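Local atomic coordinates of sulfoquinovosidase (Escherichia coli, PDB entry 5OHT), a protein that hydrolyses sulfoquinovosyl diacylglycerides and simple sulfoquinovosides such as sulfoquinovosyl glycerol, releasing sulfoquinovose for use as a source of carbon and sulfur. Residues Ile285-Trp290 and Glu311-Leu316; Trp304-Asn309 and Ala332-Tyr337; Asp625-Leu630 and Gly646-Val651. All coordinates share one frame; numbering follows the deposited sequence.

Interaction 1 (Ile285-Trp290 and Glu311-Leu316); sequences IWAQDW and ENYPQL. With 9VH ([(3~{S},4~{R},5~{R})-4,5-bis(oxidanyl)piperidin-3-yl]methanesulfonic acid), chain D.
Tyr313 and Asn312 close together on Asp289, so that one aspartate takes three hydrogen bonds from the 311-316 loop. Tyr313 OH donates a hydrogen bond to Asp289 OD1, 2.6 Å away, meeting that oxygen on the syn side and 28° out of the carboxylate plane. Asp289 lies at the edge of the phenol ring, near its plane, with the carboxylate turned 85° from the ring. Asn312 ND2 spans the same residue with two bonds, both weak, 3.1 Å to the backbone oxygen Asp289 O and 3.2 Å to the carboxylate oxygen Asp289 OD2. Its amide stands almost perpendicular to the carboxylate. Asp289 CG sits between its own N and carbonyl carbon (chi1 71°), a turn that brings the carboxylate close to Asp289 O and lets one amide nitrogen reach both. The phenol also has carbon neighbours: Ala287 CB is 4.0 Å from Tyr313 CZ, and Trp290 CA lies 3.8 Å from Tyr313 CD1. The contact belongs to the family 31 TIM barrel, where strand 282-286 ends and its C-terminal loop turns in toward the pocket; a backbone bond from Trp290 N to Ala287 O closes that turn. Gln288 leaves it in the other direction, its chain extended beyond CG, and Gln288 OE1 accepts a 2.6 Å bond from hydroxyl O5 of the bound piperidine sulfonate. Further out, Gln262 OE1 holds Gln288 NE2, while Gly263 N gives Asp289 OD2 another donor, which would help to balance a negative charge on this buried side chain. Trp290 NE1 bonds to Tyr333 O on the adjacent strand. Beyond the tyrosine, a type II turn from Tyr313 to Leu316 leads into helix 316-325, and the tyrosine ring rests against Thr265 and Cys268 of helix 265-277.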
loop_
_atom_site.group_PDB
_atom_site.type_symbol
_atom_site.label_atom_id
_atom_site.label_comp_id
_atom_site.label_asym_id
_atom_site.label_seq_id
_atom_site.Cartn_x
_atom_site.Cartn_y
_atom_site.Cartn_z
ATOM N N ILE A 285 -2.093 17.162 -15.856
ATOM C CA ILE A 285 -2.925 17.881 -14.917
ATOM C C ILE A 285 -3.861 16.846 -14.197
ATOM O O ILE A 285 -4.585 16.101 -14.859
ATOM C CB ILE A 285 -3.805 18.938 -15.670
ATOM C CG1 ILE A 285 -2.891 20.078 -16.230
ATOM C CG2 ILE A 285 -4.864 19.512 -14.760
ATOM C CD1 ILE A 285 -3.583 20.875 -17.328
ATOM N N TRP A 286 -3.859 16.837 -12.859
ATOM C CA TRP A 286 -4.729 15.968 -12.056
ATOM C C TRP A 286 -5.724 16.866 -11.324
ATOM O O TRP A 286 -5.354 17.608 -10.414
ATOM C CB TRP A 286 -3.919 15.085 -11.064
ATOM C CG TRP A 286 -4.826 14.384 -10.110
ATOM C CD1 TRP A 286 -5.820 13.542 -10.436
ATOM C CD2 TRP A 286 -4.851 14.500 -8.676
ATOM N NE1 TRP A 286 -6.489 13.125 -9.326
ATOM C CE2 TRP A 286 -5.916 13.701 -8.219
ATOM C CE3 TRP A 286 -4.081 15.201 -7.749
ATOM C CZ2 TRP A 286 -6.250 13.596 -6.849
ATOM C CZ3 TRP A 286 -4.401 15.107 -6.396
ATOM C CH2 TRP A 286 -5.497 14.310 -5.965
ATOM N N ALA A 287 -7.000 16.756 -11.705
ATOM C CA ALA A 287 -8.068 17.653 -11.196
ATOM C C ALA A 287 -9.166 16.814 -10.571
ATOM O O ALA A 287 -10.089 16.375 -11.258
ATOM C CB ALA A 287 -8.656 18.518 -12.310
ATOM N N GLN A 288 -9.077 16.648 -9.247
ATOM C CA GLN A 288 -10.012 15.725 -8.545
ATOM C C GLN A 288 -11.471 16.263 -8.562
ATOM O O GLN A 288 -12.432 15.492 -8.430
ATOM C CB GLN A 288 -9.557 15.462 -7.119
ATOM C CG GLN A 288 -9.465 16.626 -6.157
ATOM C CD GLN A 288 -9.255 16.185 -4.697
ATOM O OE1 GLN A 288 -8.854 15.055 -4.440
ATOM N NE2 GLN A 288 -9.484 17.110 -3.739
ATOM N N ASP A 289 -11.617 17.582 -8.723
ATOM C CA ASP A 289 -12.918 18.260 -8.804
ATOM C C ASP A 289 -13.529 18.294 -10.212
ATOM O O ASP A 289 -14.455 19.080 -10.458
ATOM C CB ASP A 289 -12.830 19.686 -8.176
ATOM C CG ASP A 289 -12.023 20.691 -9.018
ATOM O OD1 ASP A 289 -11.128 20.285 -9.784
ATOM O OD2 ASP A 289 -12.216 21.953 -8.826
ATOM N N TRP A 290 -13.093 17.412 -11.121
ATOM C CA TRP A 290 -13.711 17.249 -12.422
ATOM C C TRP A 290 -15.247 17.013 -12.355
ATOM O O TRP A 290 -15.969 17.279 -13.342
ATOM C CB TRP A 290 -13.050 16.120 -13.207
ATOM C CG TRP A 290 -13.484 14.743 -12.715
ATOM C CD1 TRP A 290 -13.217 14.209 -11.508
ATOM C CD2 TRP A 290 -14.272 13.770 -13.422
ATOM N NE1 TRP A 290 -13.832 12.974 -11.397
ATOM C CE2 TRP A 290 -14.457 12.665 -12.557
ATOM C CE3 TRP A 290 -14.862 13.731 -14.701
ATOM C CZ2 TRP A 290 -15.220 11.532 -12.911
ATOM C CZ3 TRP A 290 -15.622 12.602 -15.069
ATOM C CH2 TRP A 290 -15.802 11.507 -14.145
ATOM N N GLU A 311 -20.321 22.821 -15.695
ATOM C CA GLU A 311 -20.312 24.123 -15.031
ATOM C C GLU A 311 -18.916 24.467 -14.435
ATOM O O GLU A 311 -18.463 25.606 -14.550
ATOM C CB GLU A 311 -21.354 24.237 -13.889
ATOM C CG GLU A 311 -22.823 24.019 -14.195
ATOM C CD GLU A 311 -23.729 24.722 -13.190
ATOM O OE1 GLU A 311 -23.829 25.970 -13.243
ATOM O OE2 GLU A 311 -24.365 24.060 -12.347
ATOM N N ASN A 312 -18.238 23.492 -13.805
ATOM C CA ASN A 312 -16.913 23.714 -13.188
ATOM C C ASN A 312 -15.850 23.584 -14.267
ATOM O O ASN A 312 -14.884 24.384 -14.287
ATOM C CB ASN A 312 -16.700 22.673 -11.996
ATOM C CG ASN A 312 -15.572 23.051 -11.018
ATOM O OD1 ASN A 312 -15.155 24.194 -10.941
ATOM N ND2 ASN A 312 -15.118 22.071 -10.203
ATOM N N TYR A 313 -15.977 22.578 -15.134
ATOM C CA TYR A 313 -15.049 22.272 -16.245
ATOM C C TYR A 313 -15.668 22.428 -17.681
ATOM O O TYR A 313 -15.791 21.433 -18.496
ATOM C CB TYR A 313 -14.379 20.858 -16.049
ATOM C CG TYR A 313 -13.349 20.975 -14.965
ATOM C CD1 TYR A 313 -13.701 20.830 -13.608
ATOM C CD2 TYR A 313 -12.022 21.240 -15.274
ATOM C CE1 TYR A 313 -12.731 20.998 -12.579
ATOM C CE2 TYR A 313 -11.052 21.430 -14.270
ATOM C CZ TYR A 313 -11.397 21.305 -12.933
ATOM O OH TYR A 313 -10.434 21.560 -11.945
ATOM N N PRO A 314 -16.034 23.681 -18.047
ATOM C CA PRO A 314 -16.512 23.891 -19.466
ATOM C C PRO A 314 -15.502 23.459 -20.541
ATOM O O PRO A 314 -14.298 23.684 -20.374
ATOM C CB PRO A 314 -16.782 25.436 -19.539
ATOM C CG PRO A 314 -16.046 26.043 -18.371
ATOM C CD PRO A 314 -16.010 24.932 -17.264
ATOM N N GLN A 315 -15.982 22.800 -21.597
ATOM C CA GLN A 315 -15.199 22.394 -22.787
ATOM C C GLN A 315 -14.036 21.411 -22.444
ATOM O O GLN A 315 -13.089 21.273 -23.218
ATOM C CB GLN A 315 -14.700 23.658 -23.554
ATOM C CG GLN A 315 -15.832 24.449 -24.248
ATOM C CD GLN A 315 -16.324 23.661 -25.415
ATOM O OE1 GLN A 315 -15.503 23.170 -26.177
ATOM N NE2 GLN A 315 -17.670 23.468 -25.558
ATOM N N LEU A 316 -14.144 20.710 -21.307
ATOM C CA LEU A 316 -13.082 19.788 -20.906
ATOM C C LEU A 316 -12.715 18.756 -21.974
ATOM O O LEU A 316 -11.537 18.536 -22.241
ATOM C CB LEU A 316 -13.447 19.135 -19.544
ATOM C CG LEU A 316 -12.409 18.179 -18.956
ATOM C CD1 LEU A 316 -11.084 18.854 -18.686
ATOM C CD2 LEU A 316 -12.993 17.536 -17.708
HETATM O O1 9VH D . -12.054 14.863 0.076
HETATM S S1 9VH D . -12.342 13.774 -0.798
HETATM O O2 9VH D . -13.353 13.877 -1.785
HETATM O O3 9VH D . -12.723 12.568 0.006
HETATM C C1 9VH D . -10.869 13.309 -1.689
HETATM C C2 9VH D . -9.580 13.130 -0.865
HETATM C C3 9VH D . -9.662 11.972 0.117
HETATM N N1 9VH D . -8.861 10.760 -0.147
HETATM C C4 9VH D . -7.433 11.049 -0.357
HETATM C C5 9VH D . -7.136 12.459 -0.880
HETATM O O4 9VH D . -5.966 12.459 -1.673
HETATM C C6 9VH D . -8.291 13.034 -1.699
HETATM O O5 9VH D . -7.913 14.345 -2.128
#

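Interaction 2 (Trp304-Asn309 and Ala332-Tyr337); sequences WNWKWN and AYINPY. With 9VH ([(3~{S},4~{R},5~{R})-4,5-bis(oxidanyl)piperidin-3-yl]methanesulfonic acid), chain D.
Trp306 packs its indole against strand 329-334 and the loop that follows it. Ile334 CG1 sits over the five-membered ring, 3.7 Å from its centroid and close to the normal, a CH-pi contact. CG1 is anti to the backbone N of Ile334 (chi1 -171°), which lays the long branch across the indole. In the ring plane, Trp306 NE1 donates to Tyr337 O at 3.0 Å, bending to 142° at the hydrogen. At the far end of the indole, Trp306 CH2 meets Tyr333 CE1 at 3.6 Å, the two rings inclined at 47°. With an alanine in its place, Tyr337 O would probably lose this donor and a gap would open beside Ile334 and Tyr333. Trp304 is held by a different grip: Asn335 ND2 stands 3.2 Å above the centre of its indole, with the amide nearly perpendicular to the ring. The amide is fixed at both ends, ND2 donating almost straight to Tyr333 OH and OD1 accepting from Tyr337 N in an Asx turn. Against this buried, close packing, the rest of 304-309 is looser: Asn305, pointing away from the strand, and Lys307 are partly exposed and lean on helix 343-351. Trp304 NE1 binds sulfonate oxygen O2 of the ligand at 3.0 Å in a nearly linear bond; Arg301 and Val302 N also bond to the ligand. Tyr333 OH is also bonded to the nucleophile Asp405. The contact thus ties a neutral N-H donor for the sulfonate to a tyrosine that bonds the catalytic carboxylate, consistent with recognition of the sulfosugar headgroup.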
loop_
_atom_site.group_PDB
_atom_site.type_symbol
_atom_site.label_atom_id
_atom_site.label_comp_id
_atom_site.label_asym_id
_atom_site.label_seq_id
_atom_site.Cartn_x
_atom_site.Cartn_y
_atom_site.Cartn_z
ATOM N N TRP A 304 -19.128 13.469 -4.819
ATOM C CA TRP A 304 -19.033 12.040 -5.187
ATOM C C TRP A 304 -20.187 11.607 -6.089
ATOM O O TRP A 304 -21.052 10.800 -5.677
ATOM C CB TRP A 304 -18.967 11.138 -3.928
ATOM C CG TRP A 304 -17.717 11.348 -3.023
ATOM C CD1 TRP A 304 -16.715 12.283 -3.168
ATOM C CD2 TRP A 304 -17.393 10.590 -1.848
ATOM N NE1 TRP A 304 -15.775 12.123 -2.169
ATOM C CE2 TRP A 304 -16.176 11.104 -1.332
ATOM C CE3 TRP A 304 -18.013 9.513 -1.182
ATOM C CZ2 TRP A 304 -15.573 10.572 -0.209
ATOM C CZ3 TRP A 304 -17.412 8.993 -0.024
ATOM C CH2 TRP A 304 -16.207 9.533 0.451
ATOM N N ASN A 305 -20.186 12.117 -7.342
ATOM C CA ASN A 305 -21.066 11.631 -8.401
ATOM C C ASN A 305 -20.256 11.619 -9.684
ATOM O O ASN A 305 -19.815 12.668 -10.132
ATOM C CB ASN A 305 -22.301 12.559 -8.513
ATOM C CG ASN A 305 -23.408 11.930 -9.355
ATOM O OD1 ASN A 305 -23.959 10.906 -8.984
ATOM N ND2 ASN A 305 -23.714 12.542 -10.487
ATOM N N TRP A 306 -19.997 10.440 -10.247
ATOM C CA TRP A 306 -18.896 10.240 -11.202
ATOM C C TRP A 306 -19.250 10.552 -12.663
ATOM O O TRP A 306 -19.262 9.676 -13.555
ATOM C CB TRP A 306 -18.235 8.838 -11.022
ATOM C CG TRP A 306 -18.107 8.512 -9.541
ATOM C CD1 TRP A 306 -18.702 7.478 -8.888
ATOM C CD2 TRP A 306 -17.413 9.263 -8.548
ATOM N NE1 TRP A 306 -18.396 7.513 -7.552
ATOM C CE2 TRP A 306 -17.621 8.608 -7.304
ATOM C CE3 TRP A 306 -16.639 10.418 -8.576
ATOM C CZ2 TRP A 306 -17.054 9.041 -6.128
ATOM C CZ3 TRP A 306 -16.093 10.864 -7.394
ATOM C CH2 TRP A 306 -16.267 10.150 -6.189
ATOM N N LYS A 307 -19.572 11.831 -12.858
ATOM C CA LYS A 307 -19.934 12.393 -14.150
ATOM C C LYS A 307 -19.239 13.761 -14.267
ATOM O O LYS A 307 -19.260 14.543 -13.325
ATOM C CB LYS A 307 -21.449 12.593 -14.214
ATOM C CG LYS A 307 -22.215 11.311 -14.360
ATOM C CD LYS A 307 -23.704 11.470 -14.056
ATOM C CE LYS A 307 -24.479 10.167 -14.310
ATOM N NZ LYS A 307 -25.682 10.149 -13.448
ATOM N N TRP A 308 -18.693 14.048 -15.456
ATOM C CA TRP A 308 -18.073 15.346 -15.734
ATOM C C TRP A 308 -19.060 16.505 -15.505
ATOM O O TRP A 308 -20.203 16.488 -15.981
ATOM C CB TRP A 308 -17.494 15.319 -17.175
ATOM C CG TRP A 308 -17.256 16.663 -17.830
ATOM C CD1 TRP A 308 -16.759 17.825 -17.279
ATOM C CD2 TRP A 308 -17.439 16.920 -19.220
ATOM N NE1 TRP A 308 -16.714 18.846 -18.266
ATOM C CE2 TRP A 308 -17.119 18.296 -19.455
ATOM C CE3 TRP A 308 -17.933 16.139 -20.292
ATOM C CZ2 TRP A 308 -17.277 18.898 -20.722
ATOM C CZ3 TRP A 308 -18.062 16.758 -21.584
ATOM C CH2 TRP A 308 -17.727 18.108 -21.762
ATOM N N ASN A 309 -18.670 17.462 -14.707
ATOM C CA ASN A 309 -19.462 18.646 -14.429
ATOM C C ASN A 309 -18.988 19.803 -15.341
ATOM O O ASN A 309 -17.919 20.408 -15.134
ATOM C CB ASN A 309 -19.342 18.978 -12.958
ATOM C CG ASN A 309 -20.218 20.135 -12.525
ATOM O OD1 ASN A 309 -20.243 21.164 -13.154
ATOM N ND2 ASN A 309 -20.838 20.011 -11.359
ATOM N N ALA A 332 -8.296 12.283 -13.510
ATOM C CA ALA A 332 -9.489 12.590 -12.741
ATOM C C ALA A 332 -9.502 11.833 -11.357
ATOM O O ALA A 332 -8.423 11.608 -10.759
ATOM C CB ALA A 332 -10.701 12.253 -13.605
ATOM N N TYR A 333 -10.694 11.494 -10.860
ATOM C CA TYR A 333 -10.895 10.962 -9.495
ATOM C C TYR A 333 -12.163 10.103 -9.480
ATOM O O TYR A 333 -13.231 10.573 -9.944
ATOM C CB TYR A 333 -11.000 12.111 -8.456
ATOM C CG TYR A 333 -11.285 11.656 -7.029
ATOM C CD1 TYR A 333 -12.579 11.291 -6.621
ATOM C CD2 TYR A 333 -10.233 11.425 -6.101
ATOM C CE1 TYR A 333 -12.823 10.781 -5.355
ATOM C CE2 TYR A 333 -10.492 10.902 -4.842
ATOM C CZ TYR A 333 -11.794 10.554 -4.483
ATOM O OH TYR A 333 -12.049 10.058 -3.243
ATOM N N ILE A 334 -12.090 8.894 -8.909
ATOM C CA ILE A 334 -13.264 8.079 -8.580
ATOM C C ILE A 334 -13.036 7.251 -7.259
ATOM O O ILE A 334 -11.851 7.018 -6.843
ATOM C CB ILE A 334 -13.652 7.192 -9.743
ATOM C CG1 ILE A 334 -15.018 6.482 -9.521
ATOM C CG2 ILE A 334 -12.570 6.149 -10.061
ATOM C CD1 ILE A 334 -15.576 5.920 -10.808
ATOM N N ASN A 335 -14.122 6.902 -6.574
ATOM C CA ASN A 335 -14.142 5.936 -5.469
ATOM C C ASN A 335 -15.361 5.039 -5.617
ATOM O O ASN A 335 -16.229 5.313 -6.488
ATOM C CB ASN A 335 -13.913 6.611 -4.088
ATOM C CG ASN A 335 -15.146 7.313 -3.540
ATOM O OD1 ASN A 335 -16.241 6.762 -3.562
ATOM N ND2 ASN A 335 -14.951 8.546 -3.027
ATOM N N PRO A 336 -15.435 3.915 -4.845
ATOM C CA PRO A 336 -16.545 2.949 -5.032
ATOM C C PRO A 336 -17.827 3.235 -4.238
ATOM O O PRO A 336 -18.667 2.302 -4.002
ATOM C CB PRO A 336 -15.886 1.630 -4.621
ATOM C CG PRO A 336 -14.983 2.008 -3.546
ATOM C CD PRO A 336 -14.493 3.424 -3.830
ATOM N N TYR A 337 -17.972 4.476 -3.756
ATOM C CA TYR A 337 -19.174 4.946 -3.072
ATOM C C TYR A 337 -19.859 6.084 -3.896
ATOM O O TYR A 337 -19.257 6.654 -4.833
ATOM C CB TYR A 337 -18.830 5.436 -1.643
ATOM C CG TYR A 337 -17.744 4.592 -0.933
ATOM C CD1 TYR A 337 -17.877 3.190 -0.841
ATOM C CD2 TYR A 337 -16.634 5.185 -0.342
ATOM C CE1 TYR A 337 -16.903 2.393 -0.229
ATOM C CE2 TYR A 337 -15.660 4.397 0.307
ATOM C CZ TYR A 337 -15.796 3.008 0.349
ATOM O OH TYR A 337 -14.849 2.201 0.992
HETATM O O1 9VH D . -12.054 14.863 0.076
HETATM S S1 9VH D . -12.342 13.774 -0.798
HETATM O O2 9VH D . -13.353 13.877 -1.785
HETATM O O3 9VH D . -12.723 12.568 0.006
HETATM C C1 9VH D . -10.869 13.309 -1.689
HETATM C C2 9VH D . -9.580 13.130 -0.865
HETATM C C3 9VH D . -9.662 11.972 0.117
HETATM N N1 9VH D . -8.861 10.760 -0.147
HETATM C C4 9VH D . -7.433 11.049 -0.357
HETATM C C5 9VH D . -7.136 12.459 -0.880
HETATM O O4 9VH D . -5.966 12.459 -1.673
HETATM C C6 9VH D . -8.291 13.034 -1.699
HETATM O O5 9VH D . -7.913 14.345 -2.128
#

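Interaction 3 (Asp625-Leu630 and Gly646-Val651)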
loop_
_atom_site.group_PDB
_atom_site.type_symbol
_atom_site.label_atom_id
_atom_site.label_comp_id
_atom_site.label_asym_id
_atom_site.label_seq_id
_atom_site.Cartn_x
_atom_site.Cartn_y
_atom_site.Cartn_z
ATOM N N ASP A 625 22.902 19.385 6.605
ATOM C CA ASP A 625 23.599 18.133 6.267
ATOM C C ASP A 625 22.711 16.874 6.626
ATOM O O ASP A 625 21.563 17.045 7.107
ATOM C CB ASP A 625 25.008 18.123 6.918
ATOM C CG ASP A 625 24.977 18.164 8.450
ATOM O OD1 ASP A 625 23.895 18.217 9.099
ATOM O OD2 ASP A 625 26.103 18.140 9.004
ATOM N N TRP A 626 23.208 15.654 6.359
ATOM C CA TRP A 626 22.452 14.432 6.600
ATOM C C TRP A 626 23.418 13.271 6.778
ATOM O O TRP A 626 24.370 13.155 5.984
ATOM C CB TRP A 626 21.534 14.182 5.387
ATOM C CG TRP A 626 20.426 13.158 5.684
ATOM C CD1 TRP A 626 20.298 11.926 5.168
ATOM C CD2 TRP A 626 19.333 13.337 6.591
ATOM N NE1 TRP A 626 19.195 11.286 5.704
ATOM C CE2 TRP A 626 18.574 12.153 6.566
ATOM C CE3 TRP A 626 18.913 14.397 7.415
ATOM C CZ2 TRP A 626 17.427 11.972 7.360
ATOM C CZ3 TRP A 626 17.731 14.212 8.189
ATOM C CH2 TRP A 626 17.032 12.991 8.145
ATOM N N THR A 627 23.174 12.405 7.786
ATOM C CA THR A 627 23.984 11.227 8.039
ATOM C C THR A 627 23.239 9.955 7.584
ATOM O O THR A 627 22.020 9.844 7.767
ATOM C CB THR A 627 24.270 11.142 9.573
ATOM O OG1 THR A 627 25.029 12.312 9.967
ATOM C CG2 THR A 627 25.072 9.857 9.922
ATOM N N LEU A 628 23.944 9.007 6.969
ATOM C CA LEU A 628 23.341 7.785 6.399
ATOM C C LEU A 628 24.363 6.663 6.385
ATOM O O LEU A 628 25.520 6.866 6.806
ATOM C CB LEU A 628 22.793 8.052 4.985
ATOM C CG LEU A 628 23.866 8.586 4.002
ATOM C CD1 LEU A 628 23.970 7.608 2.890
ATOM C CD2 LEU A 628 23.719 10.018 3.571
ATOM N N TYR A 629 23.939 5.486 5.943
ATOM C CA TYR A 629 24.809 4.309 5.866
ATOM C C TYR A 629 25.012 3.854 4.436
ATOM O O TYR A 629 24.043 3.703 3.664
ATOM C CB TYR A 629 24.239 3.174 6.698
ATOM C CG TYR A 629 25.080 1.935 6.643
ATOM C CD1 TYR A 629 26.269 1.822 7.405
ATOM C CD2 TYR A 629 24.699 0.869 5.846
ATOM C CE1 TYR A 629 27.059 0.648 7.338
ATOM C CE2 TYR A 629 25.470 -0.295 5.765
ATOM C CZ TYR A 629 26.671 -0.384 6.520
ATOM O OH TYR A 629 27.381 -1.519 6.411
ATOM N N LEU A 630 26.284 3.647 4.040
ATOM C CA LEU A 630 26.631 3.042 2.743
ATOM C C LEU A 630 27.101 1.621 2.962
ATOM O O LEU A 630 27.995 1.402 3.753
ATOM C CB LEU A 630 27.675 3.859 1.999
ATOM C CG LEU A 630 27.329 5.298 1.642
ATOM C CD1 LEU A 630 28.506 6.058 1.057
ATOM C CD2 LEU A 630 26.211 5.343 0.623
ATOM N N GLY A 646 32.104 1.932 1.808
ATOM C CA GLY A 646 31.193 1.540 2.881
ATOM C C GLY A 646 31.417 2.187 4.220
ATOM O O GLY A 646 32.548 2.500 4.572
ATOM N N GLY A 647 30.324 2.423 4.965
ATOM C CA GLY A 647 30.413 2.991 6.297
ATOM C C GLY A 647 29.344 4.031 6.554
ATOM O O GLY A 647 28.570 4.423 5.654
ATOM N N GLU A 648 29.305 4.488 7.786
ATOM C CA GLU A 648 28.497 5.624 8.163
ATOM C C GLU A 648 29.110 6.867 7.540
ATOM O O GLU A 648 30.327 7.071 7.648
ATOM C CB GLU A 648 28.490 5.748 9.669
ATOM C CG GLU A 648 27.477 6.731 10.149
ATOM C CD GLU A 648 26.370 6.076 10.916
ATOM O OE1 GLU A 648 25.690 5.123 10.392
ATOM O OE2 GLU A 648 26.204 6.603 12.048
ATOM N N VAL A 649 28.297 7.722 6.908
ATOM C CA VAL A 649 28.822 8.940 6.311
ATOM C C VAL A 649 27.898 10.122 6.555
ATOM O O VAL A 649 26.662 9.922 6.769
ATOM C CB VAL A 649 29.132 8.759 4.807
ATOM C CG1 VAL A 649 30.056 7.562 4.512
ATOM C CG2 VAL A 649 27.874 8.630 3.954
ATOM N N THR A 650 28.468 11.335 6.504
ATOM C CA THR A 650 27.697 12.572 6.572
ATOM C C THR A 650 28.008 13.415 5.311
ATOM O O THR A 650 29.194 13.558 4.932
ATOM C CB THR A 650 27.962 13.352 7.865
ATOM O OG1 THR A 650 27.554 12.568 8.988
ATOM C CG2 THR A 650 27.145 14.653 7.922
ATOM N N VAL A 651 26.965 13.953 4.631
ATOM C CA VAL A 651 27.150 14.813 3.471
ATOM C C VAL A 651 26.359 16.122 3.631
ATOM O O VAL A 651 25.330 16.185 4.342
ATOM C CB VAL A 651 26.762 14.146 2.129
ATOM C CG1 VAL A 651 27.764 13.077 1.720
ATOM C CG2 VAL A 651 25.311 13.633 2.130
#
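An antiparallel two-stranded sheet of the family 31 C-terminal domain is formed here by strands 625-630 and 647-651, running at 154° to each other. Three hydrogen-bonded pairs hold it: Trp626 with Val651, Leu628 with Val649 and Leu630 with Gly647, each bonded in both directions. In the middle pair, Leu628 N to Val649 O and Val649 N to Leu628 O both measure 2.9 Å. Between them lie the non-hydrogen-bonded pairs, and at one of these Thr627 OG1 and Thr650 OG1 join across the strands at 2.7 Å. Each threonine has OG1 beside its own N and anti to the carbonyl carbon (chi1 -62° in both), which turns the two hydroxyls to meet on the more exposed face; Glu648 lays its CG against Thr627 CG2 there, 4.0 Å away. The other face is apolar. Val649 CG2 lies in the angle between two leucines, 4.0 Å from Leu628 CG and 3.9 Å from Leu630 CD1, and Leu628 CD2 approaches Val651 CG2 at 4.2 Å. Gly647 has a positive phi of 139°, where a side chain would jam against the preceding carbonyl. Tyr629 OH bonds to Asp597, its ring edge-to-face with His599. The apolar face packs on the neighbouring sheet, Leu628 and Leu630 against Leu614 of strand 613-615 and Phe661 of strand 660-663, with Phe644 of strand 643-644 touching Leu630, Val649 and Val651.

Interactions 1 and 2 adjoin beside the bound ligand, their centres 12 Å apart. Strands 282-286 and 329-334 are neighbours in the barrel sheet, and the segments of the two interactions alternate along the chain. They touch directly: Trp286 NE1 to Ala332 O and Tyr313 O to Trp308 NE1 are probable hydrogen bonds, both of 2.8 Å. Each reaches a different part of the ligand, interaction 1 a ring hydroxyl and interaction 2 the sulfonate, while Asp405 and His537 hold it as well. Interaction 3 is remote, its centre about 45 Å from that of interaction 1 and 46 Å from that of interaction 2, in the C-terminal domain away from the annotated sites.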